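Aphrodisin (Mesocricetus auratus, PDB 1E5P) acts as an aphrodisiac pheromone of the female hamster that elicits copulatory behaviour in males, and probably binds small odorant molecules, as odorant-binding lipocalins do. Local coordinates at residues S58-I63 against T74-N79; L29-R34 against I47-I52. All blocks are in the same frame, centred on the assembly; numbering follows the deposited sequence. Where two conformers were deposited one is given.

Contact 1 of 2, residues S58-I63 against T74-N79; sequences SKTTVI and TQFEGN
Thr-74 reaches across a lipocalin barrel hairpin, formed by strands 56-66 and 72-75, to bond Ile-63 where the two strands diverge. Its OG1 donates to Ile-63 O at 2.8 Å, coming from well above the carbonyl plane rather than along a lone pair. Having OG1 opposite the backbone N (chi1 -164°) carries the hydroxyl toward the other strand. Val-62 CB packs against the same hydroxyl, 3.5 Å from Thr-74 OG1, the two side chains crossing at about a right angle. Water 1 donates to Ile-63 O at 2.9 Å and accepts from Gln-75 N, so the link between the two backbones here runs through a side chain and a solvent molecule. A valine here removes the hydroxyl and would probably leave Ile-63 O with only the water bridge to segment 74-79, weakening the join as the strands separate.

Beyond this polar end the contact is apolar. The CG1 branch of Val-62 meets Phe-76 CD1 at 4.0 Å, and farther along the ring Thr-60 CG2 approaches CE1, also at 4.0 Å; both methyls come at an oblique slant. Phe-76 extends toward strand 56-66 because its CG is anti to the backbone N (chi1 -176°).

Behind Phe-76 the chain turns sharply: Phe-76 N bonds Gly-78 O, and at Gly-78's backbone angles a side chain would run into the carbonyl oxygen of Glu-77. Asn-80 ND2 bonds both Thr-74 O and Phe-76 O, tying this turn to strand 79-87. On the other segment, Thr-60 OG1 donates to Ser-58 O at 2.9 Å, from above that carbonyl plane.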
loop_
_atom_site.group_PDB
_atom_site.type_symbol
_atom_site.label_atom_id
_atom_site.label_comp_id
_atom_site.label_asym_id
_atom_site.label_seq_id
_atom_site.Cartn_x
_atom_site.Cartn_y
_atom_site.Cartn_z
ATOM N N SER A 58 -11.428 9.484 -6.530
ATOM C CA SER A 58 -10.630 9.694 -7.736
ATOM C C SER A 58 -9.923 8.381 -8.092
ATOM O O SER A 58 -8.978 7.989 -7.416
ATOM C CB SER A 58 -9.614 10.797 -7.490
ATOM O OG SER A 58 -8.828 10.996 -8.659
ATOM N N LYS A 59 -10.455 7.729 -9.118
ATOM C CA LYS A 59 -9.887 6.440 -9.570
ATOM C C LYS A 59 -8.590 6.752 -10.304
ATOM O O LYS A 59 -8.549 7.667 -11.141
ATOM C CB LYS A 59 -10.895 5.739 -10.478
ATOM C CG LYS A 59 -10.578 4.250 -10.607
ATOM C CD LYS A 59 -11.562 3.573 -11.558
ATOM C CE LYS A 59 -11.409 2.053 -11.450
ATOM N NZ LYS A 59 -12.309 1.385 -12.451
ATOM N N THR A 60 -7.544 6.010 -9.980
ATOM C CA THR A 60 -6.210 6.307 -10.439
ATOM C C THR A 60 -5.434 5.072 -10.860
ATOM O O THR A 60 -5.661 3.991 -10.320
ATOM C CB THR A 60 -5.466 6.872 -9.169
ATOM O OG1 THR A 60 -6.295 7.881 -8.541
ATOM C CG2 THR A 60 -4.131 7.464 -9.522
ATOM N N THR A 61 -4.551 5.255 -11.858
ATOM C CA THR A 61 -3.633 4.170 -12.190
ATOM C C THR A 61 -2.206 4.731 -12.164
ATOM O O THR A 61 -1.971 5.882 -12.567
ATOM C CB THR A 61 -3.848 3.518 -13.564
ATOM O OG1 THR A 61 -3.759 4.534 -14.566
ATOM C CG2 THR A 61 -5.188 2.812 -13.628
ATOM N N VAL A 62 -1.274 3.956 -11.639
ATOM C CA VAL A 62 0.136 4.300 -11.677
ATOM C C VAL A 62 0.893 3.012 -12.072
ATOM O O VAL A 62 0.345 1.914 -11.947
ATOM C CB VAL A 62 0.731 4.805 -10.350
ATOM C CG1 VAL A 62 0.088 6.120 -9.940
ATOM C CG2 VAL A 62 0.602 3.764 -9.260
ATOM N N ILE A 63 2.102 3.182 -12.560
ATOM C CA ILE A 63 2.932 2.032 -12.917
ATOM C C ILE A 63 4.162 1.941 -12.016
ATOM O O ILE A 63 4.848 2.948 -11.846
ATOM C CB ILE A 63 3.393 2.093 -14.381
ATOM C CG1 ILE A 63 2.207 2.208 -15.331
ATOM C CG2 ILE A 63 4.254 0.863 -14.712
ATOM C CD1 ILE A 63 1.282 1.020 -15.344
ATOM N N THR A 74 7.634 4.145 -8.284
ATOM C CA THR A 74 6.482 4.778 -8.890
ATOM C C THR A 74 6.363 6.232 -8.405
ATOM O O THR A 74 6.722 6.546 -7.273
ATOM C CB THR A 74 5.155 4.031 -8.679
ATOM O OG1 THR A 74 4.183 4.561 -9.632
ATOM C CG2 THR A 74 4.616 4.241 -7.279
ATOM N N GLN A 75 5.905 7.098 -9.304
ATOM C CA GLN A 75 5.699 8.499 -8.955
ATOM C C GLN A 75 4.230 8.685 -8.591
ATOM O O GLN A 75 3.338 8.411 -9.397
ATOM C CB GLN A 75 6.085 9.429 -10.127
ATOM C CG GLN A 75 7.603 9.494 -10.275
ATOM C CD GLN A 75 8.101 10.710 -11.025
ATOM O OE1 GLN A 75 7.981 11.835 -10.551
ATOM N NE2 GLN A 75 8.681 10.452 -12.195
ATOM N N PHE A 76 3.968 9.079 -7.340
ATOM C CA PHE A 76 2.606 9.350 -6.893
ATOM C C PHE A 76 2.721 10.075 -5.544
ATOM O O PHE A 76 3.287 9.497 -4.616
ATOM C CB PHE A 76 1.713 8.117 -6.745
ATOM C CG PHE A 76 0.283 8.539 -6.364
ATOM C CD1 PHE A 76 -0.577 9.038 -7.306
ATOM C CD2 PHE A 76 -0.101 8.425 -5.048
ATOM C CE1 PHE A 76 -1.869 9.433 -6.925
ATOM C CE2 PHE A 76 -1.386 8.816 -4.660
ATOM C CZ PHE A 76 -2.242 9.310 -5.616
ATOM N N GLU A 77 2.319 11.344 -5.511
ATOM C CA GLU A 77 2.453 12.094 -4.255
ATOM C C GLU A 77 3.911 12.071 -3.802
ATOM O O GLU A 77 4.233 11.960 -2.613
ATOM C CB GLU A 77 1.505 11.586 -3.180
ATOM C CG GLU A 77 0.034 11.843 -3.479
ATOM C CD GLU A 77 -0.405 13.273 -3.395
ATOM O OE1 GLU A 77 0.371 14.178 -3.040
ATOM O OE2 GLU A 77 -1.604 13.523 -3.703
ATOM N N GLY A 78 4.819 12.242 -4.775
ATOM C CA GLY A 78 6.245 12.142 -4.507
ATOM C C GLY A 78 6.800 10.844 -5.125
ATOM O O GLY A 78 6.170 10.181 -5.965
ATOM N N ASN A 79 7.993 10.494 -4.667
ATOM C CA ASN A 79 8.649 9.285 -5.235
ATOM C C ASN A 79 8.437 8.136 -4.274
ATOM O O ASN A 79 8.683 8.314 -3.067
ATOM C CB ASN A 79 10.137 9.610 -5.417
ATOM C CG ASN A 79 10.347 10.760 -6.393
ATOM O OD1 ASN A 79 9.682 10.849 -7.408
ATOM N ND2 ASN A 79 11.300 11.626 -6.052
HETATM O O HOH W 1 5.559 5.770 -11.808
#

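Contact 2 of 2, residues L29-R34 against I47-I52; sequences LRFYFR and ITFYVI
Phe-31 and Phe-49 each place CG between backbone N and carbonyl carbon (chi1 74° and 61°), and in the Phe-31 conformer described this turns its edge to the face of Phe-49 in an offset edge-to-face pair, planes 83° apart and centroids separated by 5.8 Å. Val-51 CG1 packs on Phe-31 CB at 3.6 Å. Farther along the same face, Phe-33 CE1 presses on the CG2 branch of Ile-47 at 3.4 Å, a tight contact.

The backbones form an antiparallel hairpin of the lipocalin barrel. Tyr-32 and Tyr-50 are a hydrogen-bonded pair, N to O at 2.8 Å in both directions and nearly straight; Phe-33 and Phe-49 form the next, non-hydrogen-bonded pair, followed by Arg-34 N to Thr-48 O. Toward Ile-52 the ladder continues through water 2, which joins Arg-30 O to Ile-52 N.

On the tyrosine face, Arg-34 bends at chi2 so that the edge of the Tyr-50 ring, at CD2, meets one face of its guanidinium obliquely, NE 3.6 Å from that carbon. A salt bridge from NH2 to Asp-147, with bonds from NE to Pro-150 O and NH1 to Phe-33 O, fixes the group's rotation.

Strand 8-17 borders strand 32-39, Thr-12 OG1 bonding Phe-31 O and Phe-33 N; strand 56-66 borders strand 44-53, while Val-110 of strand 105-113 touches both Phe-31 and Phe-33.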
loop_
_atom_site.group_PDB
_atom_site.type_symbol
_atom_site.label_atom_id
_atom_site.label_comp_id
_atom_site.label_asym_id
_atom_site.label_seq_id
_atom_site.Cartn_x
_atom_site.Cartn_y
_atom_site.Cartn_z
ATOM N N LEU A 29 -1.523 9.711 1.249
ATOM C CA LEU A 29 -1.085 8.314 1.069
ATOM C C LEU A 29 -2.109 7.309 1.570
ATOM O O LEU A 29 -1.787 6.132 1.732
ATOM C CB LEU A 29 0.275 8.104 1.732
ATOM C CG LEU A 29 1.390 9.085 1.286
ATOM C CD1 LEU A 29 2.668 8.765 2.021
ATOM C CD2 LEU A 29 1.565 9.008 -0.233
ATOM N N ARG A 30 -3.337 7.782 1.815
ATOM C CA ARG A 30 -4.413 6.877 2.222
ATOM C C ARG A 30 -5.091 6.389 0.937
ATOM O O ARG A 30 -5.902 7.070 0.343
ATOM C CB ARG A 30 -5.416 7.546 3.164
ATOM C CG ARG A 30 -6.421 6.525 3.720
ATOM C CD ARG A 30 -7.395 7.241 4.649
ATOM N NE ARG A 30 -8.387 6.355 5.253
ATOM C CZ ARG A 30 -8.272 5.909 6.514
ATOM N NH1 ARG A 30 -7.236 6.248 7.265
ATOM N NH2 ARG A 30 -9.230 5.124 7.021
ATOM N N PHE A 31 -4.690 5.203 0.498
ATOM C CA PHE A 31 -5.238 4.764 -0.796
ATOM C C PHE A 31 -5.900 3.409 -0.655
ATOM O O PHE A 31 -5.579 2.594 0.220
ATOM C CB PHE A 31 -4.142 4.811 -1.846
ATOM C CG PHE A 31 -3.200 3.647 -1.616
ATOM C CD1 PHE A 31 -2.222 3.657 -0.648
ATOM C CD2 PHE A 31 -3.363 2.529 -2.415
ATOM C CE1 PHE A 31 -1.412 2.533 -0.480
ATOM C CE2 PHE A 31 -2.554 1.422 -2.263
ATOM C CZ PHE A 31 -1.573 1.431 -1.283
ATOM N N TYR A 32 -6.878 3.260 -1.541
ATOM C CA TYR A 32 -7.742 2.097 -1.538
ATOM C C TYR A 32 -7.502 1.280 -2.817
ATOM O O TYR A 32 -7.962 1.654 -3.895
ATOM C CB TYR A 32 -9.199 2.551 -1.439
ATOM C CG TYR A 32 -9.483 3.492 -0.263
ATOM C CD1 TYR A 32 -9.358 4.860 -0.355
ATOM C CD2 TYR A 32 -9.837 2.921 0.955
ATOM C CE1 TYR A 32 -9.621 5.668 0.755
ATOM C CE2 TYR A 32 -10.115 3.714 2.061
ATOM C CZ TYR A 32 -9.986 5.077 1.946
ATOM O OH TYR A 32 -10.241 5.892 3.039
ATOM N N PHE A 33 -6.747 0.178 -2.650
ATOM C CA PHE A 33 -6.490 -0.655 -3.828
ATOM C C PHE A 33 -7.772 -1.129 -4.511
ATOM O O PHE A 33 -8.811 -1.309 -3.883
ATOM C CB PHE A 33 -5.754 -1.952 -3.420
ATOM C CG PHE A 33 -4.275 -1.952 -3.354
ATOM C CD1 PHE A 33 -3.489 -1.919 -4.499
ATOM C CD2 PHE A 33 -3.631 -2.063 -2.128
ATOM C CE1 PHE A 33 -2.114 -1.956 -4.418
ATOM C CE2 PHE A 33 -2.248 -2.102 -2.039
ATOM C CZ PHE A 33 -1.501 -2.036 -3.189
ATOM N N ARG A 34 -7.642 -1.382 -5.823
ATOM C CA ARG A 34 -8.677 -2.071 -6.578
ATOM C C ARG A 34 -8.060 -3.219 -7.394
ATOM O O ARG A 34 -8.708 -4.276 -7.474
ATOM C CB ARG A 34 -9.442 -1.148 -7.536
ATOM C CG ARG A 34 -10.340 -0.130 -6.793
ATOM C CD ARG A 34 -11.539 -0.837 -6.198
ATOM N NE ARG A 34 -12.531 0.014 -5.509
ATOM C CZ ARG A 34 -12.422 0.289 -4.207
ATOM N NH1 ARG A 34 -11.414 -0.179 -3.485
ATOM N NH2 ARG A 34 -13.366 1.019 -3.606
ATOM N N ILE A 47 -0.917 -0.399 -10.888
ATOM C CA ILE A 47 -1.772 -0.457 -9.700
ATOM C C ILE A 47 -2.972 0.461 -9.937
ATOM O O ILE A 47 -2.742 1.606 -10.321
ATOM C CB ILE A 47 -0.999 0.002 -8.435
ATOM C CG1 ILE A 47 0.206 -0.935 -8.227
ATOM C CG2 ILE A 47 -1.896 -0.025 -7.220
ATOM C CD1 ILE A 47 1.198 -0.501 -7.184
ATOM N N THR A 48 -4.165 -0.079 -9.744
ATOM C CA THR A 48 -5.392 0.735 -9.902
ATOM C C THR A 48 -5.943 0.908 -8.471
ATOM O O THR A 48 -6.009 -0.080 -7.762
ATOM C CB THR A 48 -6.405 -0.025 -10.751
ATOM O OG1 THR A 48 -5.815 -0.240 -12.053
ATOM C CG2 THR A 48 -7.697 0.776 -10.942
ATOM N N PHE A 49 -6.264 2.146 -8.145
ATOM C CA PHE A 49 -6.705 2.411 -6.772
ATOM C C PHE A 49 -7.508 3.696 -6.723
ATOM O O PHE A 49 -7.534 4.480 -7.684
ATOM C CB PHE A 49 -5.465 2.541 -5.863
ATOM C CG PHE A 49 -4.539 3.667 -6.240
ATOM C CD1 PHE A 49 -3.594 3.502 -7.246
ATOM C CD2 PHE A 49 -4.612 4.904 -5.617
ATOM C CE1 PHE A 49 -2.754 4.528 -7.629
ATOM C CE2 PHE A 49 -3.768 5.941 -5.973
ATOM C CZ PHE A 49 -2.816 5.749 -6.970
ATOM N N TYR A 50 -8.175 3.868 -5.586
ATOM C CA TYR A 50 -8.879 5.128 -5.363
ATOM C C TYR A 50 -8.176 5.928 -4.254
ATOM O O TYR A 50 -7.595 5.363 -3.321
ATOM C CB TYR A 50 -10.327 4.884 -4.857
ATOM C CG TYR A 50 -11.338 4.698 -5.967
ATOM C CD1 TYR A 50 -11.921 5.805 -6.583
ATOM C CD2 TYR A 50 -11.710 3.416 -6.384
ATOM C CE1 TYR A 50 -12.858 5.655 -7.594
ATOM C CE2 TYR A 50 -12.647 3.260 -7.389
ATOM C CZ TYR A 50 -13.200 4.375 -7.992
ATOM O OH TYR A 50 -14.121 4.239 -9.002
ATOM N N VAL A 51 -8.231 7.234 -4.412
ATOM C CA VAL A 51 -7.869 8.156 -3.324
ATOM C C VAL A 51 -8.998 9.207 -3.281
ATOM O O VAL A 51 -9.679 9.408 -4.280
ATOM C CB VAL A 51 -6.549 8.896 -3.485
ATOM C CG1 VAL A 51 -5.399 7.946 -3.204
ATOM C CG2 VAL A 51 -6.427 9.605 -4.827
ATOM N N ILE A 52 -9.179 9.839 -2.117
ATOM C CA ILE A 52 -10.161 10.936 -2.080
ATOM C C ILE A 52 -9.388 12.235 -2.283
ATOM O O ILE A 52 -8.438 12.507 -1.530
ATOM C CB ILE A 52 -10.882 10.991 -0.716
ATOM C CG1 ILE A 52 -11.607 9.691 -0.440
ATOM C CG2 ILE A 52 -11.814 12.198 -0.702
ATOM C CD1 ILE A 52 -12.620 9.242 -1.443
HETATM O O HOH W 2 -7.911 8.904 0.373
#

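Contact 2 closes in the chain before contact 1 opens, and both lie in one sheet, their centres about 9 Å apart. Strand 44-53 of contact 2 runs beside strand 56-66 of contact 1: Thr-60 N lies 2.8 Å from Phe-49 O, and Val-62 O 2.8 Å from Ile-47 N, both probable hydrogen bonds. On one face Phe-49 touches Thr-60 and pairs edge-to-face with Phe-76, so the aromatic cluster of contact 2 reaches the diverging hairpin of contact 1. This face probably lines the barrel interior, where lipocalins hold small apolar ligands. On the other face Lys-59 CB packs 3.5 Å from Tyr-50 CE1.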